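Local coordinates for protein CD180 antigen (Mus musculus, PDB 3T6Q) that may cooperate with MD-1 and TLR4 in the innate response of B cells to bacterial lipopolysaccharide, leading to NF-kappa-B activation, at residues D366-Q371 / L389-E394; P400-L405 / Q422-L427; D446-L451 / Q473-L478. One frame throughout, in Å; residues are numbered along the deposited sequence. Where two conformers were deposited one is given.

In the fold
All three contacts join neighbouring turns of the leucine-rich-repeat solenoid, and they follow one another along the chain without interleaving, in the order 1, 2, 3. Contact 1 lies at strand 389-391, away from the concave strands, whereas contacts 2 and 3 pair the turns that lead into strands 404-406, 429-431, 453-455 and 480-482. Centres of contacts 1 and 2 are about 14 Å apart, those of 2 and 3 about 11 Å, and those of 1 and 3 about 20 Å. A probable hydrogen bond links E394 and N423 in the first pair, while H425 packs on A450 and P449 between the others, consistent with the continuous stacking of repeats 12 to 17 in the extracellular domain.

Contact 1 (D366-Q371 / L389-E394); sequences DCCNLQ and LSLKTE
Neighbouring leucine-rich repeats, LRR 12 and LRR 13, meet where the corner at D366 and the vicinal disulfide C367-C368 pack against strand 389-391. There is one direct backbone bond, C367 N to S390 O at 3.0 Å, which runs nearly straight into the carbonyl (C=O...N 174°). A water bridges from K392 N, at 2.8 Å, to D366 OD1, one of several acceptors competing for its protons. The CB of C367 rests on CD2 of L391 at 3.7 Å. That branch also lies near the carbonyl oxygen of C367.

The two cysteines are joined SG to SG across a cis peptide, a tight ring that should restrict the flexibility of this bend of the solenoid turn. Beyond it N369 turns its amide toward the other repeat: with CG beside the backbone N (chi1 -58°), ND2 reaches the carbonyl oxygen of E394 at 3.0 Å. The acceptor lies in the amide plane, while the donor is tilted 15° from the carbonyl plane. Its OD1 accepts from E398 N, so both ends of the amide are used.

At the outer edge D366 and K392 cross at about a right angle. CE of K392 sits 3.5 Å from OD2 of D366, but NZ stays 4.8 Å from that oxygen, so the charges are near without pairing. On the strand's far flank L389 and L391 touch L412 of strand 412-413.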
# COMPACT_ATOMS: atom_id res chain seq x y z
N ASP A 366 20.00 54.68 3.97
CA ASP A 366 21.35 54.80 3.39
C ASP A 366 21.99 53.42 3.21
O ASP A 366 22.56 52.86 4.15
CB ASP A 366 22.19 55.73 4.30
CG ASP A 366 23.57 56.09 3.73
OD1 ASP A 366 24.07 55.46 2.77
OD2 ASP A 366 24.19 57.03 4.31
N CYS A 367 21.91 52.88 2.00
CA CYS A 367 22.44 51.53 1.72
C CYS A 367 23.51 51.76 0.64
O CYS A 367 23.39 52.74 -0.10
CB CYS A 367 21.29 50.64 1.18
SG CYS A 367 21.60 48.83 1.29
N CYS A 368 24.56 50.92 0.54
CA CYS A 368 24.76 49.73 1.36
C CYS A 368 26.18 49.65 1.93
O CYS A 368 26.59 48.57 2.34
CB CYS A 368 24.49 48.48 0.53
SG CYS A 368 22.86 48.45 -0.29
N ASN A 369 26.93 50.77 1.94
CA ASN A 369 28.29 50.78 2.49
C ASN A 369 28.41 50.45 3.95
O ASN A 369 29.31 49.71 4.33
CB ASN A 369 28.95 52.14 2.21
CG ASN A 369 28.98 52.42 0.73
OD1 ASN A 369 29.48 51.57 -0.04
ND2 ASN A 369 28.39 53.56 0.31
N LEU A 370 27.50 50.95 4.79
CA LEU A 370 27.60 50.60 6.19
C LEU A 370 27.26 49.12 6.41
O LEU A 370 27.89 48.41 7.21
CB LEU A 370 26.62 51.47 7.02
CG LEU A 370 26.69 53.01 7.00
CD1 LEU A 370 26.17 53.67 8.27
CD2 LEU A 370 28.07 53.56 6.70
N GLN A 371 26.20 48.66 5.73
CA GLN A 371 25.67 47.31 5.93
C GLN A 371 26.61 46.22 5.44
O GLN A 371 26.74 45.17 6.08
CB GLN A 371 24.30 47.18 5.24
CG GLN A 371 23.23 48.13 5.83
CD GLN A 371 23.23 49.53 5.22
OE1 GLN A 371 24.14 49.90 4.48
NE2 GLN A 371 22.20 50.31 5.54
N LEU A 389 14.94 50.90 -0.20
CA LEU A 389 16.32 51.22 0.07
C LEU A 389 16.63 52.57 -0.59
O LEU A 389 16.34 52.78 -1.79
CB LEU A 389 17.24 50.13 -0.54
CG LEU A 389 16.91 48.68 -0.15
CD1 LEU A 389 17.90 47.72 -0.83
CD2 LEU A 389 16.97 48.50 1.39
N SER A 390 17.24 53.46 0.18
CA SER A 390 17.70 54.75 -0.36
C SER A 390 19.16 54.58 -0.69
O SER A 390 19.94 54.14 0.17
CB SER A 390 17.52 55.83 0.70
OG SER A 390 16.15 55.95 1.05
N LEU A 391 19.53 54.89 -1.93
CA LEU A 391 20.93 54.74 -2.37
C LEU A 391 21.50 56.11 -2.75
O LEU A 391 20.92 56.82 -3.58
CB LEU A 391 21.05 53.78 -3.57
CG LEU A 391 20.27 52.46 -3.55
CD1 LEU A 391 20.49 51.73 -4.87
CD2 LEU A 391 20.72 51.59 -2.39
N LYS A 392 22.61 56.48 -2.12
CA LYS A 392 23.37 57.67 -2.55
C LYS A 392 24.43 57.28 -3.61
O LYS A 392 24.59 56.11 -3.94
CB LYS A 392 24.00 58.36 -1.35
CG LYS A 392 22.99 58.91 -0.33
CD LYS A 392 23.65 59.17 1.02
CE LYS A 392 22.64 59.29 2.17
NZ LYS A 392 21.66 60.40 1.97
N THR A 393 25.16 58.27 -4.15
CA THR A 393 26.20 57.96 -5.13
C THR A 393 27.22 56.98 -4.53
O THR A 393 27.55 57.06 -3.36
CB THR A 393 26.87 59.27 -5.61
OG1 THR A 393 25.99 59.91 -6.55
CG2 THR A 393 28.21 58.97 -6.33
N GLU A 394 27.68 56.03 -5.34
CA GLU A 394 28.63 55.01 -4.89
C GLU A 394 28.15 54.23 -3.66
O GLU A 394 28.83 54.12 -2.64
CB GLU A 394 30.03 55.58 -4.67
CG GLU A 394 31.08 54.53 -4.98
CD GLU A 394 32.48 55.07 -4.80
OE1 GLU A 394 33.43 54.41 -5.29
OE2 GLU A 394 32.62 56.13 -4.16
O HOH W 1 24.03 55.14 -0.17

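Contact 2 (P400-L405 / Q422-L427); sequences PQLELL and QNLHLL
The backbones of P400-L405 and Q422-L427 draw to a CA-CA separation of 3.9 Å at E403 and L427, where the type I turn from L424 to L427 nests against the approach to strand 404-406. The carbonyl oxygen of L402 is central to this fit. It faces CA of L427 at 3.2 Å in a CA-H...O contact, while the equally near L427 N is badly angled toward it and instead closes its own turn onto L424 O.

Two waters fill the polar seam. One gives its protons to the carbonyls of P400 and L402 and accepts from L426 N at 2.9 Å; the other bridges P400 O and N423 O and accepts from H425 N. P400 O thus receives two water bonds.

Among the side chains, L427 carries much of the apolar contact. Its CG stands anti to the backbone N (chi1 -168°), and L427 CD1 lies across the backbone of the other segment, 3.4 Å from E403 C. The same methyl meets both CB of L405, at 3.8 Å, and CB of L402, at 4.0 Å. L424 adds CD2 against L402 CB at 4.1 Å. On the outer side L426 and Q401 run side by side in the same direction, with CD1 of L426 3.5 Å from NE2 of Q401, an apolar methyl beside an amide.

L405 also packs on L381 of strand 380-382 and L430 of strand 429-431, so the leucines continue the solenoid core between adjacent parallel strands. L404 turns the other way, touching S380, V429 and sugars of the N-linked glycans beside it.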
# COMPACT_ATOMS: atom_id res chain seq x y z
N PRO A 400 33.45 46.54 -4.53
CA PRO A 400 33.81 46.94 -5.90
C PRO A 400 33.87 45.81 -6.93
O PRO A 400 33.82 46.09 -8.12
CB PRO A 400 35.20 47.59 -5.73
CG PRO A 400 35.75 47.02 -4.48
CD PRO A 400 34.60 46.64 -3.60
N GLN A 401 33.95 44.55 -6.48
CA GLN A 401 34.10 43.40 -7.39
C GLN A 401 32.78 42.77 -7.78
O GLN A 401 32.79 41.70 -8.36
CB GLN A 401 34.96 42.27 -6.76
CG GLN A 401 36.21 42.74 -6.05
CD GLN A 401 37.34 42.98 -7.00
OE1 GLN A 401 38.41 42.38 -6.87
NE2 GLN A 401 37.12 43.85 -7.97
N LEU A 402 31.66 43.42 -7.49
CA LEU A 402 30.35 42.75 -7.70
C LEU A 402 30.20 42.42 -9.18
O LEU A 402 30.50 43.29 -10.01
CB LEU A 402 29.22 43.72 -7.28
CG LEU A 402 28.10 43.30 -6.32
CD1 LEU A 402 28.48 42.26 -5.27
CD2 LEU A 402 27.46 44.55 -5.70
N GLU A 403 29.68 41.22 -9.50
CA GLU A 403 29.38 40.88 -10.90
C GLU A 403 27.89 40.73 -11.15
O GLU A 403 27.44 40.86 -12.29
CB GLU A 403 30.05 39.55 -11.31
CG GLU A 403 31.56 39.63 -11.12
CD GLU A 403 32.31 38.50 -11.77
OE1 GLU A 403 31.77 37.37 -11.89
OE2 GLU A 403 33.48 38.75 -12.14
N LEU A 404 27.14 40.43 -10.10
CA LEU A 404 25.69 40.34 -10.23
C LEU A 404 25.07 41.07 -9.05
O LEU A 404 25.52 40.89 -7.93
CB LEU A 404 25.24 38.87 -10.25
CG LEU A 404 23.70 38.71 -10.44
CD1 LEU A 404 23.39 37.46 -11.22
CD2 LEU A 404 22.95 38.69 -9.08
N LEU A 405 24.05 41.90 -9.32
CA LEU A 405 23.32 42.64 -8.27
C LEU A 405 21.81 42.51 -8.56
O LEU A 405 21.37 42.91 -9.64
CB LEU A 405 23.75 44.10 -8.34
CG LEU A 405 23.68 45.02 -7.10
CD1 LEU A 405 23.56 46.52 -7.38
CD2 LEU A 405 22.84 44.53 -5.90
N GLN A 422 28.10 53.75 -9.26
CA GLN A 422 29.40 54.27 -9.68
C GLN A 422 30.53 53.33 -9.23
O GLN A 422 30.48 52.85 -8.12
CB GLN A 422 29.58 55.63 -9.00
CG GLN A 422 30.86 56.35 -9.33
CD GLN A 422 30.85 57.78 -8.82
OE1 GLN A 422 30.19 58.64 -9.39
NE2 GLN A 422 31.56 58.04 -7.73
N ASN A 423 31.54 53.08 -10.07
CA ASN A 423 32.68 52.23 -9.65
C ASN A 423 32.27 50.76 -9.34
O ASN A 423 32.89 50.08 -8.54
CB ASN A 423 33.45 52.88 -8.47
CG ASN A 423 34.14 54.21 -8.85
OD1 ASN A 423 34.46 54.46 -10.01
ND2 ASN A 423 34.40 55.05 -7.85
N LEU A 424 31.24 50.27 -10.02
CA LEU A 424 31.01 48.84 -10.09
C LEU A 424 31.44 48.37 -11.49
O LEU A 424 30.63 47.92 -12.32
CB LEU A 424 29.54 48.50 -9.83
CG LEU A 424 29.08 48.65 -8.37
CD1 LEU A 424 27.58 48.31 -8.28
CD2 LEU A 424 29.93 47.80 -7.41
N HIS A 425 32.75 48.50 -11.72
CA HIS A 425 33.35 48.27 -13.03
C HIS A 425 33.37 46.84 -13.47
O HIS A 425 33.74 46.59 -14.59
CB HIS A 425 34.78 48.80 -13.01
CG HIS A 425 34.89 50.30 -13.11
ND1 HIS A 425 33.82 51.13 -12.96
CD2 HIS A 425 36.00 51.12 -13.31
CE1 HIS A 425 34.23 52.41 -13.10
NE2 HIS A 425 35.56 52.41 -13.31
N LEU A 426 33.05 45.87 -12.62
CA LEU A 426 32.96 44.47 -13.08
C LEU A 426 31.50 43.97 -13.16
O LEU A 426 31.28 42.81 -13.45
CB LEU A 426 33.76 43.54 -12.15
CG LEU A 426 35.31 43.77 -12.07
CD1 LEU A 426 35.95 42.79 -11.07
CD2 LEU A 426 35.92 43.57 -13.46
N LEU A 427 30.52 44.80 -12.84
CA LEU A 427 29.13 44.30 -12.76
C LEU A 427 28.65 43.98 -14.18
O LEU A 427 28.80 44.82 -15.09
CB LEU A 427 28.21 45.36 -12.15
CG LEU A 427 26.81 44.81 -11.77
CD1 LEU A 427 26.86 43.92 -10.52
CD2 LEU A 427 25.92 46.02 -11.49
O HOH W 2 31.92 45.69 -9.99
O HOH W 3 34.95 48.06 -9.66

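Contact 3 (D446-L451 / Q473-L478); sequences DGLPAL and QTLGRL
Leucines laid side by side and pointing the same way make the apolar half of this contact. L451 runs alongside both L475 and L478, its CD2 lying 4.1 Å from CD2 of L475 and slightly further from CD1 of L478. L475 has its CG beside the backbone N (chi1 -58°), which brings CD2 up to the CB of L448 at 3.7 Å. The same methyl thus touches both L448 and L451 of the preceding turn. L451 and L478 share a first torsion with CG anti to the backbone N and have nearly the same chi2 (69° and 72°), so their branches are set alike.

At the other end D446 and T474 meet at about a right angle, and OD1 of D446 approaches the methyl CG2 of T474 at 3.3 Å rather than its hydroxyl. The two side chains therefore meet through carboxylate and methyl; the carbonyls of F445 and S471 are alternative, weak partners of T474 OG1.

The backbones follow matching paths, each through a type I turn, L448 to L451 and L475 to L478. L451 O faces CA of L478 at 3.3 Å in a CA-H...O contact. One water donates to L451 O at 2.8 Å and to L448 O, and accepts from R477 N; a second accepts from L448 N and donates to T474 O at 3.2 Å. These waters carry the polar link between the turns.

Further in, L448 and L451 touch L430, while L475 and L478 touch L454, each pair resting on the preceding concave strand. Such repeated leucines, stacked one coil on the next, are characteristic of the leucine-rich-repeat solenoid of Toll-like receptor family ectodomains.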
# COMPACT_ATOMS: atom_id res chain seq x y z
N ASP A 446 25.80 55.63 -14.42
CA ASP A 446 27.23 55.89 -14.52
C ASP A 446 28.03 54.88 -13.71
O ASP A 446 27.64 54.50 -12.60
CB ASP A 446 27.58 57.28 -13.98
CG ASP A 446 27.17 58.42 -14.93
OD1 ASP A 446 26.95 58.19 -16.12
OD2 ASP A 446 27.07 59.57 -14.45
N GLY A 447 29.16 54.46 -14.26
CA GLY A 447 30.07 53.60 -13.54
C GLY A 447 29.82 52.12 -13.77
O GLY A 447 30.34 51.29 -13.04
N LEU A 448 29.07 51.78 -14.83
CA LEU A 448 28.81 50.39 -15.20
C LEU A 448 29.36 50.05 -16.60
O LEU A 448 28.61 49.62 -17.47
CB LEU A 448 27.29 50.10 -15.15
CG LEU A 448 26.73 50.36 -13.74
CD1 LEU A 448 25.20 50.26 -13.83
CD2 LEU A 448 27.34 49.36 -12.78
N PRO A 449 30.68 50.22 -16.81
CA PRO A 449 31.24 49.95 -18.15
C PRO A 449 31.16 48.50 -18.62
O PRO A 449 31.19 48.25 -19.83
CB PRO A 449 32.72 50.40 -18.01
CG PRO A 449 33.03 50.20 -16.53
CD PRO A 449 31.73 50.64 -15.85
N ALA A 450 31.10 47.54 -17.71
CA ALA A 450 31.04 46.09 -18.08
C ALA A 450 29.64 45.53 -18.16
O ALA A 450 29.47 44.37 -18.51
CB ALA A 450 31.88 45.26 -17.10
N LEU A 451 28.63 46.34 -17.82
CA LEU A 451 27.25 45.82 -17.74
C LEU A 451 26.76 45.21 -19.06
O LEU A 451 26.75 45.89 -20.09
CB LEU A 451 26.25 46.89 -17.27
CG LEU A 451 24.94 46.26 -16.75
CD1 LEU A 451 25.21 45.51 -15.42
CD2 LEU A 451 23.83 47.30 -16.56
N GLN A 473 22.13 55.42 -22.06
CA GLN A 473 23.14 55.75 -23.08
C GLN A 473 24.60 55.60 -22.58
O GLN A 473 25.53 55.62 -23.39
CB GLN A 473 22.86 57.14 -23.70
CG GLN A 473 21.49 57.31 -24.39
CD GLN A 473 21.49 56.99 -25.90
OE1 GLN A 473 21.91 55.91 -26.30
NE2 GLN A 473 20.99 57.92 -26.72
N THR A 474 24.81 55.43 -21.27
CA THR A 474 26.15 55.13 -20.72
C THR A 474 26.53 53.64 -20.72
O THR A 474 27.64 53.30 -20.31
CB THR A 474 26.33 55.66 -19.26
OG1 THR A 474 25.38 55.03 -18.36
CG2 THR A 474 26.21 57.18 -19.20
N LEU A 475 25.63 52.75 -21.16
CA LEU A 475 25.86 51.30 -21.01
C LEU A 475 26.41 50.69 -22.32
O LEU A 475 25.76 49.88 -22.98
CB LEU A 475 24.55 50.60 -20.52
CG LEU A 475 24.06 51.17 -19.17
CD1 LEU A 475 22.68 50.62 -18.84
CD2 LEU A 475 25.04 50.88 -18.03
N GLY A 476 27.62 51.08 -22.70
CA GLY A 476 28.21 50.66 -23.99
C GLY A 476 28.35 49.16 -24.19
O GLY A 476 28.34 48.71 -25.34
N ARG A 477 28.50 48.36 -23.12
CA ARG A 477 28.61 46.89 -23.32
C ARG A 477 27.29 46.12 -23.22
O ARG A 477 27.24 44.87 -23.25
CB ARG A 477 29.67 46.28 -22.39
CG ARG A 477 31.00 47.03 -22.45
CD ARG A 477 32.22 46.13 -22.47
NE ARG A 477 32.82 46.22 -23.80
CZ ARG A 477 33.75 45.41 -24.29
NH1 ARG A 477 34.22 44.40 -23.57
NH2 ARG A 477 34.21 45.62 -25.52
N LEU A 478 26.19 46.86 -23.08
CA LEU A 478 24.91 46.20 -22.85
C LEU A 478 24.49 45.28 -23.99
O LEU A 478 24.47 45.68 -25.16
CB LEU A 478 23.82 47.26 -22.60
CG LEU A 478 22.54 46.69 -21.98
CD1 LEU A 478 22.90 46.34 -20.52
CD2 LEU A 478 21.51 47.83 -21.99
O HOH W 4 27.64 48.51 -20.29
O HOH W 5 27.99 53.24 -17.13